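Local coordinates for protein response regulator (PDB 3HDV) that probably serves as the receiver domain of a two-component response regulator, accepting a phosphoryl group from a partner histidine kinase, at residues L9-D14 with R44-Y49; I53-T58 with E119-E124; D38-A43 with L68-T73. One frame throughout, in Å; residues are numbered along the deposited sequence.

Interaction 1: residues L9-D14 with R44-Y49; sequences LVLVVD and RLYLHY
Apolar contacts carry this pairing: Leu-11, in the middle of strand 9-13, points its side chain at helix 40-49 and divides its two methyls between Tyr-46 and Leu-47. CD1 of Leu-11 lies 3.7 Å from CD2 of Tyr-46 and almost as near to CG and CB of the same tyrosine. The methyl thus sits at the root of the ring, approached at a slant, and is far from the hydroxyl end. The other branch, CD2 of Leu-11, lies 4.1 Å from CD2 of Leu-47, the two leucines meeting at about a right angle. Leu-11 gains this reach with CG anti to its own backbone nitrogen (chi1 174°). Tyr-46 is turned less regularly, its chi1 of -117° being close to eclipsed; beyond Leu-11 its side chain also rests on Val-35 of strand 33-37.

Polar bonding stays within the helix or leads elsewhere. His-48 N donates to Arg-44 O at 2.9 Å in the regular helical pattern, while the guanidinium of Arg-44 forms salt bridges with Glu-41 and Glu-65.

Helix 40-49 is the crossover between strands 33-37 and 53-58, and it passes over strand 9-13, which lies between them in the sheet. With only methyls, a leucine stem and the base of a ring meeting, the join depends on shape and burial, with Tyr-46 at its more open margin.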
loop_
_atom_site.group_PDB
_atom_site.type_symbol
_atom_site.label_atom_id
_atom_site.label_comp_id
_atom_site.label_asym_id
_atom_site.label_seq_id
_atom_site.Cartn_x
_atom_site.Cartn_y
_atom_site.Cartn_z
ATOM N N LEU B 9 10.109 -14.412 -2.194
ATOM C CA LEU B 9 9.830 -13.426 -1.155
ATOM C C LEU B 9 10.464 -12.043 -1.505
ATOM O O LEU B 9 11.671 -11.968 -1.778
ATOM C CB LEU B 9 10.332 -13.944 0.197
ATOM C CG LEU B 9 10.167 -13.086 1.452
ATOM C CD1 LEU B 9 8.644 -12.881 1.662
ATOM C CD2 LEU B 9 10.809 -13.843 2.621
ATOM N N VAL B 10 9.648 -10.965 -1.470
ATOM C CA VAL B 10 10.105 -9.578 -1.764
ATOM C C VAL B 10 10.214 -8.824 -0.460
ATOM O O VAL B 10 9.310 -8.904 0.324
ATOM C CB VAL B 10 9.118 -8.838 -2.773
ATOM C CG1 VAL B 10 9.574 -7.380 -3.090
ATOM C CG2 VAL B 10 9.052 -9.627 -4.111
ATOM N N LEU B 11 11.337 -8.143 -0.206
ATOM C CA LEU B 11 11.422 -7.255 0.958
ATOM C C LEU B 11 11.114 -5.813 0.504
ATOM O O LEU B 11 11.805 -5.253 -0.331
ATOM C CB LEU B 11 12.831 -7.245 1.507
ATOM C CG LEU B 11 13.167 -6.269 2.646
ATOM C CD1 LEU B 11 12.417 -6.635 3.935
ATOM C CD2 LEU B 11 14.717 -6.323 2.861
ATOM N N VAL B 12 10.125 -5.198 1.106
ATOM C CA VAL B 12 9.791 -3.803 0.764
ATOM C C VAL B 12 10.316 -2.884 1.863
ATOM O O VAL B 12 9.887 -2.983 3.005
ATOM C CB VAL B 12 8.267 -3.624 0.673
ATOM C CG1 VAL B 12 7.912 -2.111 0.434
ATOM C CG2 VAL B 12 7.685 -4.511 -0.482
ATOM N N VAL B 13 11.197 -1.960 1.516
ATOM C CA VAL B 13 11.793 -1.100 2.526
ATOM C C VAL B 13 11.280 0.337 2.326
ATOM O O VAL B 13 11.490 0.924 1.273
ATOM C CB VAL B 13 13.343 -1.113 2.394
ATOM C CG1 VAL B 13 14.040 -0.214 3.438
ATOM C CG2 VAL B 13 13.855 -2.568 2.340
ATOM N N ASP B 14 10.652 0.882 3.365
ATOM C CA ASP B 14 10.164 2.257 3.336
ATOM C C ASP B 14 9.877 2.717 4.748
ATOM O O ASP B 14 9.300 1.962 5.552
ATOM C CB ASP B 14 8.870 2.277 2.495
ATOM C CG ASP B 14 8.408 3.683 2.155
ATOM O OD1 ASP B 14 8.948 4.680 2.713
ATOM O OD2 ASP B 14 7.505 3.747 1.310
ATOM N N ARG B 44 18.624 -4.626 6.754
ATOM C CA ARG B 44 19.830 -5.473 6.892
ATOM C C ARG B 44 19.523 -6.707 7.811
ATOM O O ARG B 44 19.902 -7.838 7.505
ATOM C CB ARG B 44 21.014 -4.644 7.406
ATOM C CG ARG B 44 21.693 -3.799 6.339
ATOM C CD ARG B 44 22.949 -3.105 6.895
ATOM N NE ARG B 44 22.546 -2.092 7.844
ATOM C CZ ARG B 44 22.492 -0.795 7.555
ATOM N NH1 ARG B 44 22.835 -0.349 6.349
ATOM N NH2 ARG B 44 22.068 0.045 8.473
ATOM N N LEU B 45 18.753 -6.499 8.867
ATOM C CA LEU B 45 18.259 -7.620 9.681
ATOM C C LEU B 45 17.495 -8.676 8.890
ATOM O O LEU B 45 17.817 -9.866 8.972
ATOM C CB LEU B 45 17.411 -7.117 10.843
ATOM C CG LEU B 45 18.214 -6.358 11.907
ATOM C CD1 LEU B 45 17.259 -5.770 12.924
ATOM C CD2 LEU B 45 19.239 -7.329 12.594
ATOM N N TYR B 46 16.471 -8.241 8.146
ATOM C CA TYR B 46 15.663 -9.136 7.367
ATOM C C TYR B 46 16.554 -9.945 6.421
ATOM O O TYR B 46 16.426 -11.178 6.316
ATOM C CB TYR B 46 14.584 -8.368 6.566
ATOM C CG TYR B 46 13.193 -8.749 6.993
ATOM C CD1 TYR B 46 12.837 -10.070 6.987
ATOM C CD2 TYR B 46 12.258 -7.811 7.449
ATOM C CE1 TYR B 46 11.585 -10.495 7.378
ATOM C CE2 TYR B 46 10.942 -8.244 7.849
ATOM C CZ TYR B 46 10.643 -9.596 7.785
ATOM O OH TYR B 46 9.432 -10.163 8.173
ATOM N N LEU B 47 17.458 -9.240 5.741
ATOM C CA LEU B 47 18.359 -9.881 4.786
ATOM C C LEU B 47 19.237 -10.959 5.448
ATOM O O LEU B 47 19.436 -12.033 4.876
ATOM C CB LEU B 47 19.232 -8.853 4.069
ATOM C CG LEU B 47 18.486 -7.919 3.097
ATOM C CD1 LEU B 47 19.432 -6.851 2.595
ATOM C CD2 LEU B 47 17.883 -8.690 1.956
ATOM N N HIS B 48 19.733 -10.648 6.639
ATOM C CA HIS B 48 20.591 -11.556 7.391
ATOM C C HIS B 48 19.844 -12.839 7.867
ATOM O O HIS B 48 20.332 -13.956 7.663
ATOM C CB HIS B 48 21.261 -10.797 8.540
ATOM C CG HIS B 48 22.360 -11.569 9.199
ATOM N ND1 HIS B 48 22.115 -12.534 10.152
ATOM C CD2 HIS B 48 23.697 -11.577 8.986
ATOM C CE1 HIS B 48 23.257 -13.089 10.515
ATOM N NE2 HIS B 48 24.235 -12.520 9.832
ATOM N N TYR B 49 18.635 -12.677 8.418
ATOM C CA TYR B 49 17.932 -13.763 9.094
ATOM C C TYR B 49 16.889 -14.467 8.230
ATOM O O TYR B 49 16.311 -15.461 8.647
ATOM C CB TYR B 49 17.282 -13.250 10.384
ATOM C CG TYR B 49 18.288 -12.764 11.388
ATOM C CD1 TYR B 49 19.038 -13.673 12.181
ATOM C CD2 TYR B 49 18.534 -11.413 11.549
ATOM C CE1 TYR B 49 19.986 -13.221 13.095
ATOM C CE2 TYR B 49 19.470 -10.947 12.488
ATOM C CZ TYR B 49 20.192 -11.872 13.261
ATOM O OH TYR B 49 21.159 -11.400 14.140
#

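Interaction 2: residues I53-T58 with E119-E124; sequences IGLMIT and ELVNKE
The flat group among the touching side chains is the carboxylate of Glu-124, and neither its faces nor its edges meet the strand; the residue touches Leu-55 through its stem, CB of Glu-124 lying 4.5 Å from CD2 of Leu-55. Torsions of -83° (chi1) and -62° (chi2) bend the chain so that the acid end leads off to the hydroxyl of Ser-83, hydrogen-bonded to OE1. That bond gives the polar end a partner on strand 83-88 while the methylene lies at the border of the apolar patch.

The centre of the contact is one leucine methyl against a valine fork. CD2 of Leu-55 is 3.8 Å from CG2 of Val-121 and 3.9 Å from CG1 of Val-121, so it sits across the cleft between the two branches. Two residues along the strand, CD1 of Ile-57 reaches CG2 of Val-121 at 4.3 Å, so that this one valine methyl touches both strand residues. Val-121 also rests on Ile-32, and Ile-57 on Val-10 and Val-87.

Strand 53-58 and the segment 119-124 run nearly antiparallel, at 158°, with axes 9.6 Å apart. A C-terminal helix laid against the central strand of a five-stranded parallel sheet is characteristic of the CheY-like receiver fold; here that strand leads directly to Asp-59, the predicted phosphorylation site.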
loop_
_atom_site.group_PDB
_atom_site.type_symbol
_atom_site.label_atom_id
_atom_site.label_comp_id
_atom_site.label_asym_id
_atom_site.label_seq_id
_atom_site.Cartn_x
_atom_site.Cartn_y
_atom_site.Cartn_z
ATOM N N ILE B 53 14.423 -14.120 1.011
ATOM C CA ILE B 53 14.285 -12.849 0.264
ATOM C C ILE B 53 15.099 -12.911 -1.039
ATOM O O ILE B 53 16.322 -13.056 -1.016
ATOM C CB ILE B 53 14.680 -11.630 1.121
ATOM C CG1 ILE B 53 13.753 -11.551 2.355
ATOM C CG2 ILE B 53 14.745 -10.324 0.246
ATOM C CD1 ILE B 53 14.303 -10.588 3.410
ATOM N N GLY B 54 14.433 -12.820 -2.190
ATOM C CA GLY B 54 15.189 -12.804 -3.461
ATOM C C GLY B 54 15.208 -11.464 -4.166
ATOM O O GLY B 54 15.894 -11.304 -5.201
ATOM N N LEU B 55 14.472 -10.489 -3.613
ATOM C CA LEU B 55 14.405 -9.155 -4.241
ATOM C C LEU B 55 14.074 -8.117 -3.182
ATOM O O LEU B 55 13.279 -8.369 -2.305
ATOM C CB LEU B 55 13.337 -9.126 -5.390
ATOM C CG LEU B 55 12.894 -7.830 -6.095
ATOM C CD1 LEU B 55 14.020 -7.217 -6.906
ATOM C CD2 LEU B 55 11.782 -8.140 -7.051
HETATM N N MSE B 56 14.673 -6.937 -3.293
HETATM C CA MSE B 56 14.298 -5.865 -2.385
HETATM C C MSE B 56 13.844 -4.638 -3.196
HETATM O O MSE B 56 14.509 -4.247 -4.153
HETATM C CB MSE B 56 15.502 -5.488 -1.550
HETATM C CG MSE B 56 15.202 -4.538 -0.436
HETATM SE SE MSE B 56 16.869 -3.976 0.451
HETATM C CE MSE B 56 17.595 -2.723 -0.884
ATOM N N ILE B 57 12.746 -4.049 -2.761
ATOM C CA ILE B 57 12.267 -2.764 -3.265
ATOM C C ILE B 57 12.512 -1.714 -2.190
ATOM O O ILE B 57 12.092 -1.896 -1.061
ATOM C CB ILE B 57 10.752 -2.784 -3.609
ATOM C CG1 ILE B 57 10.514 -3.824 -4.722
ATOM C CG2 ILE B 57 10.260 -1.328 -4.036
ATOM C CD1 ILE B 57 9.081 -4.148 -4.903
ATOM N N THR B 58 13.190 -0.633 -2.548
ATOM C CA THR B 58 13.474 0.417 -1.594
ATOM C C THR B 58 13.238 1.846 -2.086
ATOM O O THR B 58 13.411 2.151 -3.267
ATOM C CB THR B 58 14.928 0.293 -1.012
ATOM O OG1 THR B 58 15.068 1.187 0.098
ATOM C CG2 THR B 58 15.970 0.671 -2.053
ATOM N N GLU B 119 6.062 -6.098 -13.852
ATOM C CA GLU B 119 6.867 -6.688 -14.948
ATOM C C GLU B 119 8.307 -6.918 -14.513
ATOM O O GLU B 119 8.843 -8.001 -14.703
ATOM C CB GLU B 119 6.849 -5.779 -16.176
ATOM C CG GLU B 119 5.575 -5.888 -16.962
ATOM C CD GLU B 119 5.534 -4.952 -18.160
ATOM O OE1 GLU B 119 4.405 -4.493 -18.499
ATOM O OE2 GLU B 119 6.618 -4.661 -18.744
ATOM N N LEU B 120 8.931 -5.897 -13.910
ATOM C CA LEU B 120 10.285 -6.036 -13.350
ATOM C C LEU B 120 10.380 -7.108 -12.276
ATOM O O LEU B 120 11.321 -7.879 -12.286
ATOM C CB LEU B 120 10.802 -4.711 -12.789
ATOM C CG LEU B 120 10.875 -3.517 -13.719
ATOM C CD1 LEU B 120 11.176 -2.238 -12.892
ATOM C CD2 LEU B 120 11.900 -3.723 -14.850
ATOM N N VAL B 121 9.419 -7.151 -11.352
ATOM C CA VAL B 121 9.409 -8.166 -10.283
ATOM C C VAL B 121 9.272 -9.617 -10.809
ATOM O O VAL B 121 10.068 -10.507 -10.452
ATOM C CB VAL B 121 8.296 -7.869 -9.222
ATOM C CG1 VAL B 121 8.159 -9.019 -8.280
ATOM C CG2 VAL B 121 8.603 -6.579 -8.463
ATOM N N ASN B 122 8.261 -9.836 -11.646
ATOM C CA ASN B 122 8.039 -11.127 -12.321
ATOM C C ASN B 122 9.264 -11.611 -13.084
ATOM O O ASN B 122 9.654 -12.784 -12.958
ATOM C CB ASN B 122 6.820 -11.032 -13.250
ATOM C CG ASN B 122 5.501 -11.053 -12.478
ATOM O OD1 ASN B 122 5.457 -11.519 -11.353
ATOM N ND2 ASN B 122 4.420 -10.564 -13.093
ATOM N N LYS B 123 9.896 -10.697 -13.825
ATOM C CA LYS B 123 11.106 -11.001 -14.565
ATOM C C LYS B 123 12.278 -11.385 -13.669
ATOM O O LYS B 123 12.967 -12.391 -13.925
ATOM C CB LYS B 123 11.466 -9.823 -15.485
ATOM C CG LYS B 123 12.807 -9.961 -16.218
ATOM C CD LYS B 123 12.822 -9.061 -17.457
ATOM C CE LYS B 123 14.241 -8.840 -18.002
ATOM N NZ LYS B 123 14.260 -7.809 -19.108
ATOM N N GLU B 124 12.534 -10.590 -12.631
ATOM C CA GLU B 124 13.600 -10.906 -11.686
ATOM C C GLU B 124 13.359 -12.193 -10.926
ATOM O O GLU B 124 14.289 -12.957 -10.694
ATOM C CB GLU B 124 13.825 -9.772 -10.692
ATOM C CG GLU B 124 14.705 -8.661 -11.219
ATOM C CD GLU B 124 16.128 -9.111 -11.566
ATOM O OE1 GLU B 124 16.867 -9.641 -10.715
ATOM O OE2 GLU B 124 16.530 -8.883 -12.699
#

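Interaction 3: residues D38-A43 with L68-T73; sequences DGAEEA and LDLIRT
Leu-70 projects from helix 67-75 into the small surface made by Ala-40 and Ala-43 on helix 40-49. CB of Leu-70 lies 3.6 Å from CB of Ala-40, an approach made possible by a backbone spacing of 5.3 Å between CA of Ala-40 and CA of Leu-70. One atom further out, CG of Leu-70 is 4.2 Å from CB of Ala-40. Both methyls of Leu-70 lie against CB of Ala-43, CD2 of Leu-70 at 3.8 Å and CD1 of Leu-70 at 3.9 Å. CD1 of Leu-70 also meets the carbonyl oxygen O of Ala-40 at 3.7 Å. A chi1 of 164°, placing CG anti to the backbone nitrogen, extends the fork along the alanine-bearing side of the neighbouring helix. On the sheet side, Leu-70 also touches Val-13, Met-56 (a selenomethionine here) and Thr-58.

The polar join lies beside it. Thr-73 OG1 donates to Leu-70 O at 2.9 Å, within its own helix, and the same hydroxyl is hydrogen-bonded to NH1 of Arg-44 from helix 40-49.

Small methyls opposite a single branched side chain let the helices come close near Gly-39, the N-cap of helix 40-49. The Leu-70/alanine contact itself rests on dispersion and burial, and the bond from Arg-44 adds a polar link at its side.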
loop_
_atom_site.group_PDB
_atom_site.type_symbol
_atom_site.label_atom_id
_atom_site.label_comp_id
_atom_site.label_asym_id
_atom_site.label_seq_id
_atom_site.Cartn_x
_atom_site.Cartn_y
_atom_site.Cartn_z
ATOM N N ASP B 38 11.279 -1.058 7.946
ATOM C CA ASP B 38 10.997 0.368 8.082
ATOM C C ASP B 38 12.181 1.277 7.893
ATOM O O ASP B 38 12.099 2.503 8.160
ATOM C CB ASP B 38 10.258 0.649 9.400
ATOM C CG ASP B 38 11.166 0.540 10.655
ATOM O OD1 ASP B 38 12.390 0.230 10.548
ATOM O OD2 ASP B 38 10.606 0.783 11.773
ATOM N N GLY B 39 13.281 0.730 7.406
ATOM C CA GLY B 39 14.481 1.533 7.151
ATOM C C GLY B 39 15.680 0.644 6.910
ATOM O O GLY B 39 15.526 -0.593 6.875
ATOM N N ALA B 40 16.868 1.240 6.733
ATOM C CA ALA B 40 18.053 0.476 6.363
ATOM C C ALA B 40 18.456 -0.610 7.419
ATOM O O ALA B 40 18.786 -1.734 7.057
ATOM C CB ALA B 40 19.219 1.394 6.056
ATOM N N GLU B 41 18.420 -0.263 8.700
ATOM C CA GLU B 41 18.742 -1.251 9.770
ATOM C C GLU B 41 17.805 -2.454 9.771
ATOM O O GLU B 41 18.272 -3.575 9.746
ATOM C CB GLU B 41 18.813 -0.604 11.176
ATOM C CG GLU B 41 19.631 -1.494 12.240
ATOM C CD GLU B 41 20.913 -2.161 11.628
ATOM O OE1 GLU B 41 21.829 -1.414 11.147
ATOM O OE2 GLU B 41 20.982 -3.437 11.601
ATOM N N GLU B 42 16.493 -2.244 9.765
ATOM C CA GLU B 42 15.581 -3.364 9.680
ATOM C C GLU B 42 15.755 -4.125 8.374
ATOM O O GLU B 42 15.630 -5.363 8.357
ATOM C CB GLU B 42 14.135 -2.923 9.845
ATOM C CG GLU B 42 13.370 -3.671 10.877
ATOM C CD GLU B 42 11.885 -3.771 10.560
ATOM O OE1 GLU B 42 11.300 -2.756 10.181
ATOM O OE2 GLU B 42 11.314 -4.894 10.663
ATOM N N ALA B 43 16.074 -3.419 7.283
ATOM C CA ALA B 43 16.338 -4.102 6.001
ATOM C C ALA B 43 17.510 -5.079 6.156
ATOM O O ALA B 43 17.425 -6.202 5.676
ATOM C CB ALA B 43 16.657 -3.112 4.839
ATOM N N LEU B 68 20.262 5.096 -0.583
ATOM C CA LEU B 68 21.561 4.972 -1.229
ATOM C C LEU B 68 22.613 4.318 -0.278
ATOM O O LEU B 68 23.362 3.432 -0.689
ATOM C CB LEU B 68 22.066 6.314 -1.750
ATOM C CG LEU B 68 23.494 6.485 -2.205
ATOM C CD1 LEU B 68 23.872 5.506 -3.267
ATOM C CD2 LEU B 68 23.755 7.947 -2.655
ATOM N N ASP B 69 22.654 4.757 0.967
ATOM C CA ASP B 69 23.592 4.170 1.937
ATOM C C ASP B 69 23.258 2.692 2.159
ATOM O O ASP B 69 24.165 1.875 2.261
ATOM C CB ASP B 69 23.516 4.910 3.271
ATOM C CG ASP B 69 24.302 6.217 3.275
ATOM O OD1 ASP B 69 25.218 6.384 2.461
ATOM O OD2 ASP B 69 24.007 7.077 4.118
ATOM N N LEU B 70 21.971 2.336 2.231
ATOM C CA LEU B 70 21.584 0.939 2.415
ATOM C C LEU B 70 22.094 0.088 1.265
ATOM O O LEU B 70 22.707 -0.966 1.474
ATOM C CB LEU B 70 20.070 0.794 2.561
ATOM C CG LEU B 70 19.460 -0.614 2.381
ATOM C CD1 LEU B 70 19.950 -1.590 3.499
ATOM C CD2 LEU B 70 17.938 -0.576 2.375
ATOM N N ILE B 71 21.867 0.531 0.039
ATOM C CA ILE B 71 22.367 -0.167 -1.125
ATOM C C ILE B 71 23.893 -0.355 -1.106
ATOM O O ILE B 71 24.391 -1.440 -1.394
ATOM C CB ILE B 71 21.883 0.527 -2.471
ATOM C CG1 ILE B 71 20.350 0.466 -2.523
ATOM C CG2 ILE B 71 22.516 -0.144 -3.681
ATOM C CD1 ILE B 71 19.685 1.329 -3.621
ATOM N N ARG B 72 24.621 0.694 -0.765
ATOM C CA ARG B 72 26.074 0.602 -0.642
ATOM C C ARG B 72 26.496 -0.476 0.353
ATOM O O ARG B 72 27.377 -1.271 0.060
ATOM C CB ARG B 72 26.652 1.931 -0.162
ATOM C CG ARG B 72 27.079 2.861 -1.250
ATOM C CD ARG B 72 27.049 4.258 -0.669
ATOM N NE ARG B 72 27.334 5.262 -1.671
ATOM C CZ ARG B 72 27.135 6.563 -1.492
ATOM N NH1 ARG B 72 26.641 7.009 -0.345
ATOM N NH2 ARG B 72 27.436 7.412 -2.465
ATOM N N THR B 73 25.868 -0.526 1.521
ATOM C CA THR B 73 26.269 -1.587 2.472
ATOM C C THR B 73 25.911 -2.978 1.963
ATOM O O THR B 73 26.641 -3.961 2.243
ATOM C CB THR B 73 25.699 -1.403 3.867
ATOM O OG1 THR B 73 24.277 -1.586 3.855
ATOM C CG2 THR B 73 26.086 -0.056 4.429
#

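In the fold
From the N terminus, strand 9-13 opens interaction 1, which closes at 44-49 once the chain has made helix 17-29 and strand 33-37. Before that closure, 38-43 has opened interaction 3, so the two cross on helix 40-49. Interaction 2 begins afterwards, at 53-58, in series with interaction 1 but crossing interaction 3, whose partner 68-73 comes next. The longest loop, ending at 119-124, brings the last helix back to the sheet. Strands 9-13 and 53-58 are neighbours, probably bonded from Leu-11 N to Leu-55 O. Interaction 1 ties helix 40-49 to the sheet, and interaction 3 ties that helix to helix 67-75; interaction 2 lies beyond the chain's centre from interaction 3.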